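Local coordinates for protein 4-amino-4-deoxychorismate lyase (PDB 3LUL) that is a lyase of the class IV aminotransferase family, whose fold is built around pyridoxal phosphate, at residues B[14-22]-B[101-111]; B[115-126]-B[239-249]. All coordinates share one frame; numbering follows the deposited sequence.

Interaction 1: B[14-22]-B[101-111]; sequences TPSFGIDDR and ERGQVSQLIFQ
Pro15 faces Ile109, their CA atoms 7.2 Å apart, as the irregular segment 14-22 runs in the opposite sense to segment 101-111, from Thr14 near Gln111 to Arg22 near Gly103, with no hydrogen bond between them. At this spacing side chains must do the joining, and Ile109 uses both of its branches. Its CG1 arm, extended to the end (chi2 177°), sets CD1 over one face of the Phe17 ring, 3.7 Å from the ring centroid and 12° off the normal, a CH-pi contact. The same methyl lies against Ser16 CA, while CG2 reaches Pro15 CG at 4.0 Å. Gln107 meets the Phe17 ring at its edge, with CB 3.9 Å from Phe17 CE1.

A bend at chi2 (-81°) turns the Gln107 amide back along its own segment: NE2 donates to Val105 O at 3.1 Å with an almost straight N-H, although from above the carbonyl plane. Gln107 CG lies 3.7 Å from Asp21 OD2, an oxygen that is hydrogen-bonded to Ser91 on strand 84-91.

At the far end Arg22 lays its guanidinium face under Glu101 O, 3.1 Å from Arg22 CZ. Approaching from above the plane, this oxygen is badly angled for the N-H groups, which turn to Glu27, in a salt bridge, and to Leu99 O. Glu101 O itself accepts from Arg153 of the second subunit, and Ser16 OG is hydrogen-bonded to Phe17 O of that subunit, a bond the reverse pair repeats.

Across the contact, then, cohesion comes from apolar fit and from a carbonyl dipole that probably eases the guanidinium charge, while the polar groups make their directional bonds within a segment or with the surrounding loops, strands and partner subunit.

Interaction 2: B[115-126]-B[239-249]; sequences YSIQKHPVRLIS and LQGIRRVLSLD. With PO4 (phosphate ion), chain G.
Tyr115 gives its hydroxyl proton to Leu239 O at 2.7 Å, in the carbonyl plane and on a lone pair, and further hydrogen bonds follow at intervals as far as Asp249. Gln240 OE1 takes the backbone N-H of Gln118 at 2.8 Å, while NE2 of the same amide makes a weak bond to Ser116 O. Ser116 gives both N and OG to a phosphate ion, probably from the crystallisation liquor.

Arg243 leaves its strand by a bend at chi2 (91°), which swings NE and NH2 side-on to His120 O; both bonds are 2.9 Å long and lie in the guanidinium plane. Gln118 CB covers one face of that group.

Beyond it the backbones pair in parallel. Arg244 O accepts from Val122 N, Val122 O from Leu246 N, Ser247 O from Leu124 N and Leu124 O from Asp249 N. The register slips by one residue around Leu246, a beta bulge. A water donates to Leu124 O and Asp249 O and receives the Ser247 hydroxyl proton. The Asp249 carboxylate closes the row through the syn sides of both oxygens, OD1 taking Ser126 N at 2.8 Å and OD2 taking Ser126 OG at 2.7 Å; Lys224 adds a salt bridge to OD2.

Strand 241-248 lies between strand 122-131, which pairs onward with 162-167, and the antiparallel strand 232-237, where Leu235 touches Val122 and Val245. Helix 258-269 receives Arg244 in a salt bridge to Asp261, and Tyr115 packs on Arg34 of strand 28-36.

How the interactions relate
Strand 106-113, in interaction 1, is followed in the chain by strand 122-131, in interaction 2, yet the contacts lie about 33 Å apart, centre to centre, on opposite sides of the chain's centre and in different sheets. Both are partly buried. Interaction 1 sets an irregular loop over a strand, borders the second subunit and relies mainly on apolar contacts, with one carbonyl over a guanidinium. Interaction 2 joins a loop and then a strand to segment 239-249, buries more than twice the surface (1095 against 460 Å²) and has hydrogen bonds along most of its length. The comparison fits a simple principle: closely spaced backbones can bond directly, wider ones meet through side chains.

Interaction 1: B[14-22]-B[101-111]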
loop_
_atom_site.group_PDB
_atom_site.type_symbol
_atom_site.label_atom_id
_atom_site.label_comp_id
_atom_site.label_asym_id
_atom_site.label_seq_id
_atom_site.Cartn_x
_atom_site.Cartn_y
_atom_site.Cartn_z
ATOM N N THR B 14 -0.629 22.498 12.903
ATOM C CA THR B 14 0.133 21.425 12.226
ATOM C C THR B 14 -0.230 21.336 10.734
ATOM O O THR B 14 -1.417 21.420 10.377
ATOM C CB THR B 14 -0.122 20.024 12.848
ATOM O OG1 THR B 14 -0.490 20.163 14.225
ATOM C CG2 THR B 14 1.134 19.153 12.739
ATOM N N PRO B 15 0.782 21.179 9.857
ATOM C CA PRO B 15 0.452 21.066 8.439
ATOM C C PRO B 15 -0.065 19.678 8.079
ATOM O O PRO B 15 0.270 18.698 8.762
ATOM C CB PRO B 15 1.795 21.331 7.742
ATOM C CG PRO B 15 2.813 20.906 8.703
ATOM C CD PRO B 15 2.234 21.099 10.091
ATOM N N SER B 16 -0.871 19.597 7.017
ATOM C CA SER B 16 -1.189 18.307 6.394
ATOM C C SER B 16 -1.303 18.434 4.874
ATOM O O SER B 16 -1.132 19.510 4.324
ATOM C CB SER B 16 -2.482 17.722 6.966
ATOM O OG SER B 16 -2.574 16.306 6.718
ATOM N N PHE B 17 -1.602 17.310 4.227
ATOM C CA PHE B 17 -1.718 17.228 2.772
ATOM C C PHE B 17 -3.169 17.444 2.340
ATOM O O PHE B 17 -4.085 17.005 3.022
ATOM C CB PHE B 17 -1.236 15.864 2.304
ATOM C CG PHE B 17 0.198 15.558 2.686
ATOM C CD1 PHE B 17 1.253 16.163 2.023
ATOM C CD2 PHE B 17 0.480 14.636 3.705
ATOM C CE1 PHE B 17 2.565 15.867 2.364
ATOM C CE2 PHE B 17 1.778 14.320 4.032
ATOM C CZ PHE B 17 2.831 14.948 3.373
ATOM N N GLY B 18 -3.377 18.108 1.205
ATOM C CA GLY B 18 -4.726 18.445 0.741
ATOM C C GLY B 18 -5.337 17.199 0.097
ATOM O O GLY B 18 -4.629 16.268 -0.267
ATOM N N ILE B 19 -6.650 17.199 -0.068
ATOM C CA ILE B 19 -7.353 15.973 -0.463
ATOM C C ILE B 19 -7.075 15.598 -1.925
ATOM O O ILE B 19 -7.266 14.470 -2.303
ATOM C CB ILE B 19 -8.870 16.126 -0.238
ATOM C CG1 ILE B 19 -9.568 14.753 -0.225
ATOM C CG2 ILE B 19 -9.454 17.082 -1.259
ATOM C CD1 ILE B 19 -9.045 13.810 0.853
ATOM N N ASP B 20 -6.618 16.550 -2.724
ATOM C CA ASP B 20 -6.191 16.288 -4.114
ATOM C C ASP B 20 -4.753 15.753 -4.253
ATOM O O ASP B 20 -4.265 15.588 -5.378
ATOM C CB ASP B 20 -6.339 17.565 -4.955
ATOM C CG ASP B 20 -5.453 18.728 -4.444
ATOM O OD1 ASP B 20 -4.965 18.665 -3.283
ATOM O OD2 ASP B 20 -5.254 19.726 -5.184
ATOM N N ASP B 21 -4.066 15.529 -3.121
ATOM C CA ASP B 21 -2.683 15.053 -3.124
ATOM C C ASP B 21 -2.628 13.569 -3.479
ATOM O O ASP B 21 -3.459 12.764 -3.036
ATOM C CB ASP B 21 -2.017 15.324 -1.760
ATOM C CG ASP B 21 -0.503 15.277 -1.822
ATOM O OD1 ASP B 21 0.020 14.243 -2.256
ATOM O OD2 ASP B 21 0.152 16.268 -1.427
ATOM N N ARG B 22 -1.660 13.200 -4.320
ATOM C CA ARG B 22 -1.565 11.809 -4.764
ATOM C C ARG B 22 -1.154 10.841 -3.629
ATOM O O ARG B 22 -1.271 9.625 -3.782
ATOM C CB ARG B 22 -0.644 11.680 -5.989
ATOM C CG ARG B 22 -1.177 12.414 -7.212
ATOM C CD ARG B 22 -0.259 12.312 -8.393
ATOM N NE ARG B 22 0.222 10.942 -8.621
ATOM C CZ ARG B 22 -0.489 9.967 -9.210
ATOM N NH1 ARG B 22 -1.723 10.165 -9.675
ATOM N NH2 ARG B 22 0.057 8.778 -9.362
ATOM N N GLU B 101 -1.341 10.172 -13.494
ATOM C CA GLU B 101 -0.998 11.578 -13.487
ATOM C C GLU B 101 0.255 11.787 -12.635
ATOM O O GLU B 101 0.674 10.906 -11.874
ATOM C CB GLU B 101 -2.167 12.418 -12.944
ATOM C CG GLU B 101 -3.380 12.385 -13.868
ATOM C CD GLU B 101 -3.077 13.031 -15.215
ATOM O OE1 GLU B 101 -2.464 14.113 -15.211
ATOM O OE2 GLU B 101 -3.438 12.458 -16.261
ATOM N N ARG B 102 0.837 12.968 -12.757
ATOM C CA ARG B 102 2.128 13.260 -12.166
ATOM C C ARG B 102 1.996 14.582 -11.399
ATOM O O ARG B 102 1.471 15.577 -11.934
ATOM C CB ARG B 102 3.119 13.347 -13.341
ATOM C CG ARG B 102 4.588 13.502 -13.025
ATOM C CD ARG B 102 5.290 12.162 -12.839
ATOM N NE ARG B 102 5.568 11.390 -14.058
ATOM C CZ ARG B 102 6.141 10.174 -14.063
ATOM N NH1 ARG B 102 6.517 9.571 -12.919
ATOM N NH2 ARG B 102 6.352 9.547 -15.218
ATOM N N GLY B 103 2.432 14.608 -10.146
ATOM C CA GLY B 103 2.433 15.856 -9.382
ATOM C C GLY B 103 3.627 16.654 -9.831
ATOM O O GLY B 103 4.749 16.148 -9.812
ATOM N N GLN B 104 3.386 17.891 -10.242
ATOM C CA GLN B 104 4.461 18.793 -10.656
ATOM C C GLN B 104 5.281 19.254 -9.453
ATOM O O GLN B 104 6.483 19.524 -9.601
ATOM C CB GLN B 104 3.907 20.051 -11.355
ATOM C CG GLN B 104 2.782 19.793 -12.356
ATOM C CD GLN B 104 2.971 20.530 -13.670
ATOM O OE1 GLN B 104 2.292 21.535 -13.942
ATOM N NE2 GLN B 104 3.905 20.043 -14.492
ATOM N N VAL B 105 4.624 19.399 -8.292
ATOM C CA VAL B 105 5.288 19.845 -7.061
ATOM C C VAL B 105 5.017 18.856 -5.920
ATOM O O VAL B 105 3.871 18.690 -5.468
ATOM C CB VAL B 105 4.882 21.290 -6.647
ATOM C CG1 VAL B 105 5.637 21.730 -5.362
ATOM C CG2 VAL B 105 5.128 22.276 -7.806
ATOM N N SER B 106 6.069 18.175 -5.493
ATOM C CA SER B 106 5.983 17.304 -4.332
ATOM C C SER B 106 5.981 18.135 -3.040
ATOM O O SER B 106 6.398 19.299 -3.015
ATOM C CB SER B 106 7.104 16.261 -4.353
ATOM O OG SER B 106 8.387 16.858 -4.424
ATOM N N GLN B 107 5.469 17.530 -1.976
ATOM C CA GLN B 107 5.245 18.227 -0.733
ATOM C C GLN B 107 5.957 17.419 0.334
ATOM O O GLN B 107 5.906 16.207 0.335
ATOM C CB GLN B 107 3.747 18.344 -0.453
ATOM C CG GLN B 107 2.900 18.765 -1.675
ATOM C CD GLN B 107 2.917 20.248 -1.910
ATOM O OE1 GLN B 107 2.632 21.021 -0.994
ATOM N NE2 GLN B 107 3.256 20.670 -3.139
ATOM N N LEU B 108 6.645 18.105 1.219
ATOM C CA LEU B 108 7.367 17.470 2.284
ATOM C C LEU B 108 6.841 18.016 3.607
ATOM O O LEU B 108 6.675 19.248 3.746
ATOM C CB LEU B 108 8.830 17.781 2.086
ATOM C CG LEU B 108 9.932 17.107 2.871
ATOM C CD1 LEU B 108 9.779 15.561 2.912
ATOM C CD2 LEU B 108 11.252 17.547 2.261
ATOM N N ILE B 109 6.533 17.119 4.552
ATOM C CA ILE B 109 6.166 17.492 5.917
ATOM C C ILE B 109 7.101 16.796 6.916
ATOM O O ILE B 109 7.413 15.612 6.771
ATOM C CB ILE B 109 4.692 17.179 6.231
ATOM C CG1 ILE B 109 3.782 18.094 5.397
ATOM C CG2 ILE B 109 4.366 17.307 7.771
ATOM C CD1 ILE B 109 2.261 17.808 5.574
ATOM N N PHE B 110 7.564 17.561 7.907
ATOM C CA PHE B 110 8.324 17.006 9.037
ATOM C C PHE B 110 7.540 17.083 10.333
ATOM O O PHE B 110 6.898 18.098 10.627
ATOM C CB PHE B 110 9.618 17.780 9.252
ATOM C CG PHE B 110 10.517 17.806 8.065
ATOM C CD1 PHE B 110 11.489 16.813 7.913
ATOM C CD2 PHE B 110 10.436 18.837 7.121
ATOM C CE1 PHE B 110 12.354 16.839 6.832
ATOM C CE2 PHE B 110 11.303 18.868 6.041
ATOM C CZ PHE B 110 12.264 17.878 5.901
ATOM N N GLN B 111 7.583 16.003 11.093
ATOM C CA GLN B 111 6.922 15.933 12.402
ATOM C C GLN B 111 7.829 15.259 13.420
ATOM O O GLN B 111 8.442 14.242 13.121
ATOM C CB GLN B 111 5.639 15.122 12.300
ATOM C CG GLN B 111 4.522 15.854 11.564
ATOM C CD GLN B 111 3.972 17.062 12.339
ATOM O OE1 GLN B 111 4.110 18.225 11.915
ATOM N NE2 GLN B 111 3.331 16.790 13.467
#

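Interaction 2: B[115-126]-B[239-249]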
loop_
_atom_site.group_PDB
_atom_site.type_symbol
_atom_site.label_atom_id
_atom_site.label_comp_id
_atom_site.label_asym_id
_atom_site.label_seq_id
_atom_site.Cartn_x
_atom_site.Cartn_y
_atom_site.Cartn_z
ATOM N N TYR B 115 9.422 9.097 22.122
ATOM C CA TYR B 115 9.106 7.674 22.279
ATOM C C TYR B 115 10.126 6.997 23.189
ATOM O O TYR B 115 11.234 7.504 23.346
ATOM C CB TYR B 115 9.091 6.989 20.913
ATOM C CG TYR B 115 10.465 6.852 20.294
ATOM C CD1 TYR B 115 11.054 7.908 19.623
ATOM C CD2 TYR B 115 11.181 5.670 20.411
ATOM C CE1 TYR B 115 12.321 7.781 19.078
ATOM C CE2 TYR B 115 12.432 5.530 19.864
ATOM C CZ TYR B 115 13.003 6.584 19.185
ATOM O OH TYR B 115 14.253 6.440 18.656
ATOM N N SER B 116 9.730 5.871 23.787
ATOM C CA SER B 116 10.594 5.057 24.644
ATOM C C SER B 116 11.223 3.905 23.856
ATOM O O SER B 116 10.539 3.218 23.116
ATOM C CB SER B 116 9.802 4.456 25.827
ATOM O OG SER B 116 9.375 5.439 26.769
ATOM N N ILE B 117 12.523 3.690 24.038
ATOM C CA ILE B 117 13.184 2.508 23.508
ATOM C C ILE B 117 12.717 1.293 24.312
ATOM O O ILE B 117 12.811 1.272 25.515
ATOM C CB ILE B 117 14.725 2.668 23.456
ATOM C CG1 ILE B 117 15.090 3.677 22.352
ATOM C CG2 ILE B 117 15.409 1.329 23.140
ATOM C CD1 ILE B 117 16.526 4.192 22.397
ATOM N N GLN B 118 12.147 0.315 23.611
ATOM C CA GLN B 118 11.641 -0.916 24.207
ATOM C C GLN B 118 12.797 -1.909 24.396
ATOM O O GLN B 118 13.478 -2.244 23.431
ATOM C CB GLN B 118 10.580 -1.515 23.300
ATOM C CG GLN B 118 9.315 -0.650 23.188
ATOM C CD GLN B 118 8.913 -0.351 21.736
ATOM O OE1 GLN B 118 9.015 -1.210 20.849
ATOM N NE2 GLN B 118 8.445 0.875 21.492
ATOM N N LYS B 119 13.032 -2.370 25.621
ATOM C CA LYS B 119 14.194 -3.269 25.884
ATOM C C LYS B 119 13.838 -4.745 26.188
ATOM O O LYS B 119 14.730 -5.611 26.142
ATOM C CB LYS B 119 15.193 -2.674 26.895
ATOM C CG LYS B 119 14.605 -1.918 28.106
ATOM C CD LYS B 119 15.628 -0.917 28.648
ATOM C CE LYS B 119 15.409 -0.599 30.127
ATOM N NZ LYS B 119 14.007 -0.176 30.430
ATOM N N HIS B 120 12.560 -5.024 26.447
ATOM C CA HIS B 120 12.063 -6.403 26.502
ATOM C C HIS B 120 12.240 -7.113 25.130
ATOM O O HIS B 120 12.000 -6.514 24.076
ATOM C CB HIS B 120 10.603 -6.462 27.023
ATOM C CG HIS B 120 9.588 -5.739 26.177
ATOM N ND1 HIS B 120 8.532 -6.390 25.575
ATOM C CD2 HIS B 120 9.434 -4.425 25.874
ATOM C CE1 HIS B 120 7.787 -5.519 24.919
ATOM N NE2 HIS B 120 8.316 -4.320 25.078
ATOM N N PRO B 121 12.688 -8.395 25.132
ATOM C CA PRO B 121 12.843 -9.054 23.829
ATOM C C PRO B 121 11.520 -9.319 23.137
ATOM O O PRO B 121 10.502 -9.486 23.804
ATOM C CB PRO B 121 13.524 -10.367 24.174
ATOM C CG PRO B 121 14.190 -10.105 25.462
ATOM C CD PRO B 121 13.246 -9.231 26.201
ATOM N N VAL B 122 11.549 -9.318 21.803
ATOM C CA VAL B 122 10.323 -9.374 21.004
ATOM C C VAL B 122 9.924 -10.800 20.657
ATOM O O VAL B 122 10.767 -11.652 20.438
ATOM C CB VAL B 122 10.437 -8.557 19.698
ATOM C CG1 VAL B 122 10.578 -7.099 20.031
ATOM C CG2 VAL B 122 11.597 -9.006 18.873
ATOM N N ARG B 123 8.607 -11.024 20.607
ATOM C CA ARG B 123 8.031 -12.280 20.147
ATOM C C ARG B 123 7.482 -12.100 18.724
ATOM O O ARG B 123 6.696 -11.178 18.457
ATOM C CB ARG B 123 6.922 -12.739 21.098
ATOM C CG ARG B 123 7.396 -13.169 22.487
ATOM C CD ARG B 123 6.314 -13.981 23.183
ATOM N NE ARG B 123 6.696 -14.498 24.495
ATOM C CZ ARG B 123 7.308 -15.664 24.689
ATOM N NH1 ARG B 123 7.653 -16.416 23.652
ATOM N NH2 ARG B 123 7.598 -16.067 25.920
ATOM N N LEU B 124 7.901 -12.986 17.814
ATOM C CA LEU B 124 7.516 -12.949 16.393
ATOM C C LEU B 124 6.635 -14.123 16.007
ATOM O O LEU B 124 6.758 -15.201 16.594
ATOM C CB LEU B 124 8.752 -12.998 15.508
ATOM C CG LEU B 124 9.764 -11.878 15.697
ATOM C CD1 LEU B 124 10.955 -12.044 14.748
ATOM C CD2 LEU B 124 9.108 -10.511 15.465
ATOM N N ILE B 125 5.761 -13.895 15.024
ATOM C CA ILE B 125 5.050 -14.957 14.332
ATOM C C ILE B 125 5.314 -14.836 12.849
ATOM O O ILE B 125 5.547 -13.738 12.338
ATOM C CB ILE B 125 3.508 -15.005 14.625
ATOM C CG1 ILE B 125 2.820 -13.661 14.399
ATOM C CG2 ILE B 125 3.221 -15.573 16.070
ATOM C CD1 ILE B 125 1.677 -13.672 13.419
ATOM N N SER B 126 5.313 -15.966 12.152
ATOM C CA SER B 126 5.539 -15.971 10.711
ATOM C C SER B 126 4.209 -15.708 10.024
ATOM O O SER B 126 3.217 -16.329 10.363
ATOM C CB SER B 126 6.028 -17.355 10.260
ATOM O OG SER B 126 7.300 -17.668 10.767
ATOM N N LEU B 239 14.911 3.760 14.792
ATOM C CA LEU B 239 14.349 4.227 16.061
ATOM C C LEU B 239 14.710 3.365 17.248
ATOM O O LEU B 239 14.959 3.893 18.339
ATOM C CB LEU B 239 12.832 4.409 16.013
ATOM C CG LEU B 239 12.316 5.448 15.045
ATOM C CD1 LEU B 239 10.763 5.428 15.055
ATOM C CD2 LEU B 239 12.862 6.810 15.362
ATOM N N GLN B 240 14.736 2.056 17.059
ATOM C CA GLN B 240 14.964 1.150 18.179
ATOM C C GLN B 240 16.387 0.600 18.250
ATOM O O GLN B 240 16.760 0.084 19.276
ATOM C CB GLN B 240 13.916 0.005 18.162
ATOM C CG GLN B 240 12.466 0.461 18.511
ATOM C CD GLN B 240 12.266 0.853 19.988
ATOM O OE1 GLN B 240 12.934 0.303 20.905
ATOM N NE2 GLN B 240 11.336 1.795 20.234
ATOM N N GLY B 241 17.184 0.755 17.188
ATOM C CA GLY B 241 18.488 0.142 17.091
ATOM C C GLY B 241 18.296 -1.358 17.039
ATOM O O GLY B 241 17.449 -1.865 16.290
ATOM N N ILE B 242 19.059 -2.070 17.842
ATOM C CA ILE B 242 18.988 -3.510 17.877
ATOM C C ILE B 242 17.947 -3.919 18.921
ATOM O O ILE B 242 17.982 -3.438 20.081
ATOM C CB ILE B 242 20.380 -4.125 18.208
ATOM C CG1 ILE B 242 21.302 -3.985 17.005
ATOM C CG2 ILE B 242 20.240 -5.591 18.637
ATOM C CD1 ILE B 242 22.739 -4.424 17.237
ATOM N N ARG B 243 17.059 -4.823 18.516
ATOM C CA ARG B 243 16.018 -5.377 19.385
ATOM C C ARG B 243 16.208 -6.888 19.392
ATOM O O ARG B 243 16.277 -7.538 18.336
ATOM C CB ARG B 243 14.643 -4.997 18.862
ATOM C CG ARG B 243 13.443 -5.414 19.734
ATOM C CD ARG B 243 13.029 -4.327 20.757
ATOM N NE ARG B 243 12.023 -4.834 21.720
ATOM C CZ ARG B 243 10.700 -4.635 21.652
ATOM N NH1 ARG B 243 10.151 -3.950 20.648
ATOM N NH2 ARG B 243 9.893 -5.163 22.575
ATOM N N ARG B 244 16.312 -7.448 20.597
ATOM C CA ARG B 244 16.544 -8.875 20.742
ATOM C C ARG B 244 15.251 -9.614 20.500
ATOM O O ARG B 244 14.178 -9.107 20.826
ATOM C CB ARG B 244 17.082 -9.183 22.149
ATOM C CG ARG B 244 18.423 -8.546 22.450
ATOM C CD ARG B 244 18.738 -8.607 23.937
ATOM N NE ARG B 244 19.865 -7.732 24.291
ATOM C CZ ARG B 244 21.161 -8.072 24.328
ATOM N NH1 ARG B 244 21.570 -9.307 24.059
ATOM N NH2 ARG B 244 22.072 -7.159 24.667
ATOM N N VAL B 245 15.366 -10.808 19.928
ATOM C CA VAL B 245 14.207 -11.665 19.625
ATOM C C VAL B 245 14.174 -12.865 20.577
ATOM O O VAL B 245 15.130 -13.624 20.675
ATOM C CB VAL B 245 14.212 -12.127 18.155
ATOM C CG1 VAL B 245 13.077 -13.164 17.870
ATOM C CG2 VAL B 245 14.087 -10.922 17.207
ATOM N N LEU B 246 13.066 -12.991 21.296
ATOM C CA LEU B 246 12.840 -14.076 22.245
ATOM C C LEU B 246 12.337 -15.323 21.549
ATOM O O LEU B 246 12.701 -16.428 21.929
ATOM C CB LEU B 246 11.856 -13.655 23.347
ATOM C CG LEU B 246 11.460 -14.722 24.397
ATOM C CD1 LEU B 246 12.665 -15.312 25.119
ATOM C CD2 LEU B 246 10.480 -14.130 25.403
ATOM N N SER B 247 11.508 -15.162 20.529
ATOM C CA SER B 247 10.878 -16.308 19.899
ATOM C C SER B 247 10.345 -16.029 18.512
ATOM O O SER B 247 9.972 -14.898 18.217
ATOM C CB SER B 247 9.733 -16.846 20.767
ATOM O OG SER B 247 8.690 -15.886 20.963
ATOM N N LEU B 248 10.261 -17.095 17.707
ATOM C CA LEU B 248 9.544 -17.100 16.427
ATOM C C LEU B 248 8.567 -18.282 16.469
ATOM O O LEU B 248 9.006 -19.422 16.599
ATOM C CB LEU B 248 10.496 -17.270 15.245
ATOM C CG LEU B 248 9.829 -17.444 13.867
ATOM C CD1 LEU B 248 8.916 -16.225 13.463
ATOM C CD2 LEU B 248 10.862 -17.764 12.813
ATOM N N ASP B 249 7.263 -18.004 16.355
ATOM C CA ASP B 249 6.233 -19.053 16.437
ATOM C C ASP B 249 6.457 -19.840 17.743
ATOM O O ASP B 249 6.532 -19.236 18.816
ATOM C CB ASP B 249 6.297 -19.910 15.161
ATOM C CG ASP B 249 6.126 -19.083 13.892
ATOM O OD1 ASP B 249 5.215 -18.236 13.872
ATOM O OD2 ASP B 249 6.861 -19.301 12.899
HETATM P P PO4 G . 6.234 6.146 25.348
HETATM O O1 PO4 G . 6.339 7.477 24.635
HETATM O O2 PO4 G . 6.938 6.207 26.681
HETATM O O3 PO4 G . 4.804 5.774 25.593
HETATM O O4 PO4 G . 6.892 5.136 24.423
HETATM O O HOH W 1 15.020 -1.605 21.022
HETATM O O HOH W 2 6.753 -16.249 19.216
#